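Local coordinates for protein cystathionine beta-lyases/cystathionine gamma-synthases (Corynebacterium glutamicum, PDB 5X5H) that probably catalyses the formation of L,L-cystathionine and succinate from O-succinyl-L-homoserine and L-cysteine, using pyridoxal 5'-phosphate as cofactor, at residues A[11-14]-A[15-19]; A[266-269]-A[270-274]; A[279-283]-A[284-288]. All blocks are in the same frame, centred on the assembly; numbering follows the deposited sequence.

Interaction 1: residues A[11-14]-A[15-19]; sequences STAS and IHAGY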
loop_
_atom_site.group_PDB
_atom_site.type_symbol
_atom_site.label_atom_id
_atom_site.label_comp_id
_atom_site.label_asym_id
_atom_site.label_seq_id
_atom_site.Cartn_x
_atom_site.Cartn_y
_atom_site.Cartn_z
ATOM N N SER A 11 -23.602 -10.681 -6.762
ATOM C CA SER A 11 -22.221 -11.130 -6.734
ATOM C C SER A 11 -21.459 -10.770 -7.978
ATOM O O SER A 11 -20.303 -10.219 -7.905
ATOM C CB SER A 11 -22.094 -12.581 -6.481
ATOM O OG SER A 11 -22.531 -12.938 -5.182
ATOM N N THR A 12 -22.099 -10.844 -9.137
ATOM C CA THR A 12 -21.517 -10.366 -10.380
ATOM C C THR A 12 -21.169 -8.932 -10.353
ATOM O O THR A 12 -20.036 -8.498 -10.667
ATOM C CB THR A 12 -22.408 -10.710 -11.537
ATOM O OG1 THR A 12 -22.703 -12.094 -11.499
ATOM C CG2 THR A 12 -21.743 -10.384 -12.929
ATOM N N ALA A 13 -22.145 -8.098 -9.945
ATOM C CA ALA A 13 -21.921 -6.660 -9.837
ATOM C C ALA A 13 -20.851 -6.239 -8.877
ATOM O O ALA A 13 -20.090 -5.259 -9.060
ATOM C CB ALA A 13 -23.210 -5.908 -9.488
ATOM N N SER A 14 -20.783 -6.975 -7.751
ATOM C CA SER A 14 -19.798 -6.644 -6.705
ATOM C C SER A 14 -18.364 -6.781 -7.214
ATOM O O SER A 14 -17.448 -6.093 -6.695
ATOM C CB SER A 14 -19.905 -7.538 -5.504
ATOM O OG SER A 14 -21.108 -7.373 -4.823
ATOM N N ILE A 15 -18.165 -7.614 -8.239
ATOM C CA ILE A 15 -16.848 -7.818 -8.870
ATOM C C ILE A 15 -16.716 -6.954 -10.084
ATOM O O ILE A 15 -15.574 -6.449 -10.316
ATOM C CB ILE A 15 -16.700 -9.319 -9.159
ATOM C CG1 ILE A 15 -16.644 -10.075 -7.864
ATOM C CG2 ILE A 15 -15.485 -9.646 -10.016
ATOM C CD1 ILE A 15 -16.973 -11.566 -8.031
ATOM N N HIS A 16 -17.751 -6.695 -10.879
ATOM C CA HIS A 16 -17.582 -6.160 -12.215
ATOM C C HIS A 16 -18.226 -4.839 -12.454
ATOM O O HIS A 16 -17.949 -4.214 -13.495
ATOM C CB HIS A 16 -18.178 -7.131 -13.216
ATOM C CG HIS A 16 -17.495 -8.453 -13.290
ATOM N ND1 HIS A 16 -16.248 -8.598 -13.883
ATOM C CD2 HIS A 16 -17.784 -9.636 -12.741
ATOM C CE1 HIS A 16 -15.893 -9.892 -13.795
ATOM N NE2 HIS A 16 -16.806 -10.553 -13.085
ATOM N N ALA A 17 -18.984 -4.255 -11.519
ATOM C CA ALA A 17 -19.752 -3.033 -11.858
ATOM C C ALA A 17 -18.918 -1.769 -11.910
ATOM O O ALA A 17 -19.391 -0.772 -12.480
ATOM C CB ALA A 17 -20.918 -2.822 -10.896
ATOM N N GLY A 18 -17.811 -1.756 -11.263
ATOM C CA GLY A 18 -16.938 -0.600 -11.173
ATOM C C GLY A 18 -15.811 -0.459 -12.148
ATOM O O GLY A 18 -15.346 0.681 -12.380
ATOM N N TYR A 19 -15.362 -1.531 -12.623
ATOM C CA TYR A 19 -14.167 -1.623 -13.480
ATOM C C TYR A 19 -14.264 -2.822 -14.377
ATOM O O TYR A 19 -14.527 -3.916 -13.901
ATOM C CB TYR A 19 -12.883 -1.656 -12.654
ATOM C CG TYR A 19 -11.605 -1.816 -13.486
ATOM C CD1 TYR A 19 -11.003 -0.733 -13.998
ATOM C CD2 TYR A 19 -11.026 -3.060 -13.608
ATOM C CE1 TYR A 19 -9.874 -0.862 -14.783
ATOM C CE2 TYR A 19 -9.876 -3.296 -14.404
ATOM C CZ TYR A 19 -9.289 -2.156 -14.986
ATOM O OH TYR A 19 -8.168 -2.356 -15.775
#
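Ser11 meets Ile15 one helical turn on, but loosely: the bond from Ile15 N back to Ser11 O is weak, at 3.4 Å. The isoleucine side chain leans back over the same carbonyl. Its first torsion (chi1 -66°) sets CG1 beside the backbone N, and from there Ile15 CD1 comes to 3.6 Å from Ser11 O. Thr12 has more to do. Its carbonyl oxygen accepts two amides, His16 N nearly in line with the C=O bond, at 2.9 Å from Thr12 O, and Ile15 N from above the carbonyl plane. The imidazole lies close by without bonding to it: His16 CD2 is 3.3 Å from Thr12 O, which sits at the ring edge near its plane. Thr12 CG2 stands 4.0 Å from that same His16 CD2, the two side chains crossing at a slant, while CG2 of Ile15 rests over one ring face toward its rim. Helix 10-16, to which these residues belong, is the short N-terminal helix of a trans-sulfuration enzyme, a family in which the N-terminal region characteristically reaches onto a neighbouring subunit. Here the polar ends of this face do just that: Thr12 OG1 is hydrogen-bonded to Asp374 of the second subunit and His16 NE2 to Glu370 of that subunit. Ala13 turns to other company. Its oxygen takes the amide of Ala17 at 2.9 Å (Ala13 O to Ala17 N) and, weakly, that of His16, and the methyls touch as well, Ala13 CB to Ala17 CB being 4.1 Å. Both methyls lie against helix 58-70 and Phe3. The hydroxyl OG of Ser14 is bonded back to Phe10 O, one turn earlier.

Interaction 2: residues A[266-269]-A[270-274]; sequences EKIA and EFLDS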
loop_
_atom_site.group_PDB
_atom_site.type_symbol
_atom_site.label_atom_id
_atom_site.label_comp_id
_atom_site.label_asym_id
_atom_site.label_seq_id
_atom_site.Cartn_x
_atom_site.Cartn_y
_atom_site.Cartn_z
ATOM N N GLU A 266 -27.747 -16.413 13.059
ATOM C CA GLU A 266 -29.020 -17.133 13.337
ATOM C C GLU A 266 -28.742 -18.206 14.391
ATOM O O GLU A 266 -29.564 -18.326 15.366
ATOM C CB GLU A 266 -29.555 -17.755 12.077
ATOM C CG GLU A 266 -30.103 -16.799 11.078
ATOM C CD GLU A 266 -30.328 -17.411 9.670
ATOM O OE1 GLU A 266 -30.125 -18.664 9.500
ATOM O OE2 GLU A 266 -30.774 -16.686 8.755
ATOM N N LYS A 267 -27.668 -18.916 14.334
ATOM C CA LYS A 267 -27.403 -20.008 15.247
ATOM C C LYS A 267 -27.005 -19.495 16.585
ATOM O O LYS A 267 -27.400 -20.011 17.650
ATOM C CB LYS A 267 -26.376 -21.003 14.707
ATOM C CG LYS A 267 -26.875 -21.699 13.485
ATOM C CD LYS A 267 -25.814 -22.533 12.824
ATOM C CE LYS A 267 -26.202 -23.003 11.471
ATOM N NZ LYS A 267 -24.980 -23.569 10.850
ATOM N N ILE A 268 -26.168 -18.475 16.687
ATOM C CA ILE A 268 -25.797 -17.898 17.981
ATOM C C ILE A 268 -27.029 -17.246 18.651
ATOM O O ILE A 268 -27.199 -17.382 19.910
ATOM C CB ILE A 268 -24.666 -16.871 17.844
ATOM C CG1 ILE A 268 -23.413 -17.556 17.273
ATOM C CG2 ILE A 268 -24.424 -16.109 19.183
ATOM C CD1 ILE A 268 -22.780 -18.486 18.252
ATOM N N ALA A 269 -27.884 -16.547 17.925
ATOM C CA ALA A 269 -29.072 -15.935 18.511
ATOM C C ALA A 269 -29.956 -17.071 19.108
ATOM O O ALA A 269 -30.510 -16.885 20.196
ATOM C CB ALA A 269 -29.830 -15.179 17.485
ATOM N N GLU A 270 -30.143 -18.147 18.379
ATOM C CA GLU A 270 -31.001 -19.272 18.867
ATOM C C GLU A 270 -30.328 -19.778 20.094
ATOM O O GLU A 270 -31.031 -20.030 21.151
ATOM C CB GLU A 270 -31.065 -20.352 17.762
ATOM C CG GLU A 270 -31.708 -21.675 18.123
ATOM C CD GLU A 270 -31.676 -22.616 16.902
ATOM O OE1 GLU A 270 -30.590 -23.195 16.618
ATOM O OE2 GLU A 270 -32.711 -22.672 16.178
ATOM N N PHE A 271 -29.028 -20.001 20.167
ATOM C CA PHE A 271 -28.391 -20.554 21.367
ATOM C C PHE A 271 -28.582 -19.569 22.541
ATOM O O PHE A 271 -28.941 -19.977 23.669
ATOM C CB PHE A 271 -26.884 -20.761 21.145
ATOM C CG PHE A 271 -26.182 -21.163 22.343
ATOM C CD1 PHE A 271 -26.418 -22.425 22.862
ATOM C CD2 PHE A 271 -25.282 -20.413 22.935
ATOM C CE1 PHE A 271 -25.768 -22.826 24.042
ATOM C CE2 PHE A 271 -24.627 -20.769 24.128
ATOM C CZ PHE A 271 -24.877 -22.015 24.674
ATOM N N LEU A 272 -28.405 -18.279 22.382
ATOM C CA LEU A 272 -28.547 -17.299 23.439
ATOM C C LEU A 272 -29.946 -17.308 23.955
ATOM O O LEU A 272 -30.125 -17.125 25.187
ATOM C CB LEU A 272 -28.103 -15.862 23.015
ATOM C CG LEU A 272 -26.639 -15.694 22.755
ATOM C CD1 LEU A 272 -26.458 -14.459 21.843
ATOM C CD2 LEU A 272 -25.829 -15.605 24.057
ATOM N N ASP A 273 -30.912 -17.499 23.094
ATOM C CA ASP A 273 -32.354 -17.461 23.467
ATOM C C ASP A 273 -32.707 -18.661 24.333
ATOM O O ASP A 273 -33.776 -18.600 24.978
ATOM C CB ASP A 273 -33.278 -17.356 22.287
ATOM C CG ASP A 273 -34.349 -16.286 22.491
ATOM O OD1 ASP A 273 -34.267 -15.455 23.425
ATOM O OD2 ASP A 273 -35.236 -16.217 21.656
ATOM N N SER A 274 -31.825 -19.625 24.461
ATOM C CA SER A 274 -32.117 -20.822 25.314
ATOM C C SER A 274 -31.479 -20.689 26.651
ATOM O O SER A 274 -31.608 -21.628 27.517
ATOM C CB SER A 274 -31.565 -22.053 24.598
ATOM O OG SER A 274 -30.105 -22.119 24.727
HETATM O O HOH W 1 -27.973 -22.761 17.704
#
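Leu272 leaves the helix with CG anti to its carbonyl carbon, and chi1 -68° with chi2 158° brings CD1 back toward Ile268. On that residue it is CG2 that takes the position anti to the backbone N, and the branches touch at 3.7 Å, Ile268 CG2 to Leu272 CD1, the side chains crossing at a slant. Beneath them run the i to i+4 hydrogen bonds of an alpha helix: Leu272 N donates to Ile268 O over 2.9 Å, and the bonds from Glu270 N to Glu266 O, Phe271 N to Lys267 O and Asp273 N to Ala269 O repeat it. This is the last part of helix 254-273, an amphipathic helix whose apolar face packs on strand 305-310 and on helix 372-384. Lys267 and Glu270 are exposed on the other side. The extended side chain of Glu270 lets a water bridge back one turn; the water donates to Glu270 OE1 at 2.9 Å and to Lys267 O at 2.8 Å. At the C-terminal end both Ser274 N and Ser274 OG bind Phe271 O, the hydroxyl lying in the carbonyl plane on a lone pair, 2.7 Å from that oxygen.

Interaction 3: residues A[279-283]-A[284-288]; sequences STVLY and PGLKN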
loop_
_atom_site.group_PDB
_atom_site.type_symbol
_atom_site.label_atom_id
_atom_site.label_comp_id
_atom_site.label_asym_id
_atom_site.label_seq_id
_atom_site.Cartn_x
_atom_site.Cartn_y
_atom_site.Cartn_z
ATOM N N SER A 279 -31.556 -12.152 29.529
ATOM C CA SER A 279 -32.932 -11.723 29.615
ATOM C C SER A 279 -33.614 -11.474 28.283
ATOM O O SER A 279 -34.759 -11.812 28.112
ATOM C CB SER A 279 -33.138 -10.447 30.498
ATOM O OG SER A 279 -32.180 -9.531 30.050
ATOM N N THR A 280 -32.876 -10.972 27.267
ATOM C CA THR A 280 -33.457 -10.611 25.991
ATOM C C THR A 280 -32.338 -10.794 24.949
ATOM O O THR A 280 -31.260 -10.301 25.156
ATOM C CB THR A 280 -33.916 -9.108 25.861
ATOM O OG1 THR A 280 -34.911 -8.867 26.897
ATOM C CG2 THR A 280 -34.564 -8.793 24.606
ATOM N N VAL A 281 -32.685 -11.458 23.837
ATOM C CA VAL A 281 -31.854 -11.495 22.583
ATOM C C VAL A 281 -32.523 -10.599 21.591
ATOM O O VAL A 281 -33.666 -10.725 21.274
ATOM C CB VAL A 281 -31.717 -12.872 22.034
ATOM C CG1 VAL A 281 -30.798 -12.852 20.794
ATOM C CG2 VAL A 281 -31.149 -13.794 23.041
ATOM N N LEU A 282 -31.736 -9.609 21.095
ATOM C CA LEU A 282 -32.117 -8.710 20.099
ATOM C C LEU A 282 -31.498 -9.187 18.774
ATOM O O LEU A 282 -30.286 -9.104 18.598
ATOM C CB LEU A 282 -31.632 -7.265 20.434
ATOM C CG LEU A 282 -32.275 -6.707 21.715
ATOM C CD1 LEU A 282 -31.527 -5.504 22.203
ATOM C CD2 LEU A 282 -33.699 -6.450 21.528
ATOM N N TYR A 283 -32.342 -9.683 17.924
ATOM C CA TYR A 283 -31.914 -10.177 16.586
ATOM C C TYR A 283 -33.114 -10.077 15.690
ATOM O O TYR A 283 -34.175 -10.690 16.000
ATOM C CB TYR A 283 -31.384 -11.605 16.645
ATOM C CG TYR A 283 -30.828 -12.097 15.266
ATOM C CD1 TYR A 283 -29.708 -11.459 14.702
ATOM C CD2 TYR A 283 -31.452 -13.068 14.500
ATOM C CE1 TYR A 283 -29.274 -11.808 13.489
ATOM C CE2 TYR A 283 -30.960 -13.405 13.254
ATOM C CZ TYR A 283 -29.886 -12.751 12.761
ATOM O OH TYR A 283 -29.445 -13.029 11.486
ATOM N N PRO A 284 -33.098 -9.402 14.534
ATOM C CA PRO A 284 -34.264 -9.195 13.734
ATOM C C PRO A 284 -34.987 -10.448 13.243
ATOM O O PRO A 284 -36.207 -10.394 12.893
ATOM C CB PRO A 284 -33.800 -8.229 12.584
ATOM C CG PRO A 284 -32.621 -7.604 13.162
ATOM C CD PRO A 284 -31.949 -8.619 13.982
ATOM N N GLY A 285 -34.297 -11.563 13.126
ATOM C CA GLY A 285 -34.906 -12.790 12.669
ATOM C C GLY A 285 -35.693 -13.539 13.715
ATOM O O GLY A 285 -36.413 -14.447 13.278
ATOM N N LEU A 286 -35.684 -13.126 14.940
ATOM C CA LEU A 286 -36.510 -13.794 15.988
ATOM C C LEU A 286 -37.946 -13.299 15.849
ATOM O O LEU A 286 -38.231 -12.101 15.696
ATOM C CB LEU A 286 -35.929 -13.597 17.346
ATOM C CG LEU A 286 -34.480 -14.007 17.484
ATOM C CD1 LEU A 286 -33.981 -13.743 18.861
ATOM C CD2 LEU A 286 -34.221 -15.453 17.102
ATOM N N LYS A 287 -38.898 -14.263 15.959
ATOM C CA LYS A 287 -40.312 -13.885 15.817
ATOM C C LYS A 287 -40.822 -12.778 16.768
ATOM O O LYS A 287 -41.663 -11.956 16.297
ATOM C CB LYS A 287 -41.238 -15.115 15.983
ATOM C CG LYS A 287 -41.040 -16.121 14.891
ATOM C CD LYS A 287 -42.157 -17.228 14.981
ATOM C CE LYS A 287 -41.915 -18.450 14.124
ATOM N NZ LYS A 287 -42.049 -18.138 12.695
ATOM N N ASN A 288 -40.296 -12.662 17.962
ATOM C CA ASN A 288 -40.757 -11.659 18.879
ATOM C C ASN A 288 -39.982 -10.389 18.850
ATOM O O ASN A 288 -40.194 -9.478 19.612
ATOM C CB ASN A 288 -40.800 -12.190 20.311
ATOM C CG ASN A 288 -41.906 -13.205 20.516
ATOM O OD1 ASN A 288 -43.070 -12.790 20.648
ATOM N ND2 ASN A 288 -41.571 -14.500 20.377
#
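Tyr283 sets its side chain alongside Pro284, Gly285 and Leu286, touching all three. Starting at CB, the first neighbour across the turn is Leu286, with Tyr283 CB 4.0 Å from Leu286 CG. The first torsion then sets the ring anti to the backbone N (chi1 -176°), beside its own carbonyl carbon and therefore alongside the outgoing chain. The two ring carbons next to CG meet different residues: Tyr283 CD1 approaches Pro284 CD at 3.7 Å, and Tyr283 CD2 lies 3.5 Å from Gly285 N. Pro284 CD also makes an off-centre CH-pi contact, 4.1 Å from the centroid of the Tyr283 ring, the two side chains crossing at about a right angle. Farther out, Tyr283 CE2 comes to 4.0 Å from Gly285 CA. The tip, OH, is fixed by a hydrogen bond to Gly303 O. What the ring leans on is a type I beta turn from Tyr283 to Leu286, closed by a nearly straight bond of 3.1 Å from Leu286 N to Tyr283 O, the donor lying above the carbonyl plane. Leu286 then points back at the strand, where its CD1 meets Val281 CG1 at 3.8 Å, these side chains too being roughly perpendicular. The turn follows strand 278-282, an outermost strand, within this chain, of a mixed sheet; it pairs antiparallel with strand 305-310, where Ser279 and Thr280 both face Arg309 in a classic beta bulge. Val281 and Tyr283 pack on helix 254-273, and the oxygen of Pro284 is bonded to His292, the first residue of helix 292-298.

Interactions 2 and 3 are neighbours in the chain and in space: helix 254-273 is followed by strand 278-282, the centres of the two interactions lie 9 Å apart, and they touch through Leu272 CB and Val281 CG2 at 3.7 Å and through Ala269 CB and Tyr283 CG at 3.9 Å. Interaction 1 stands apart, its nearest atoms about 17 Å from interaction 2 and about 18 Å from interaction 3, at the contact with the second subunit. None of the three lines the cofactor site. The side chain of Pro284 is about 11 Å from that of the cofactor-binding Asn154 and about 13 Å from a bound pyridoxal 5'-phosphate. Ala13 lies about 10 Å, between side chains, from the magnesium ligand Glu71.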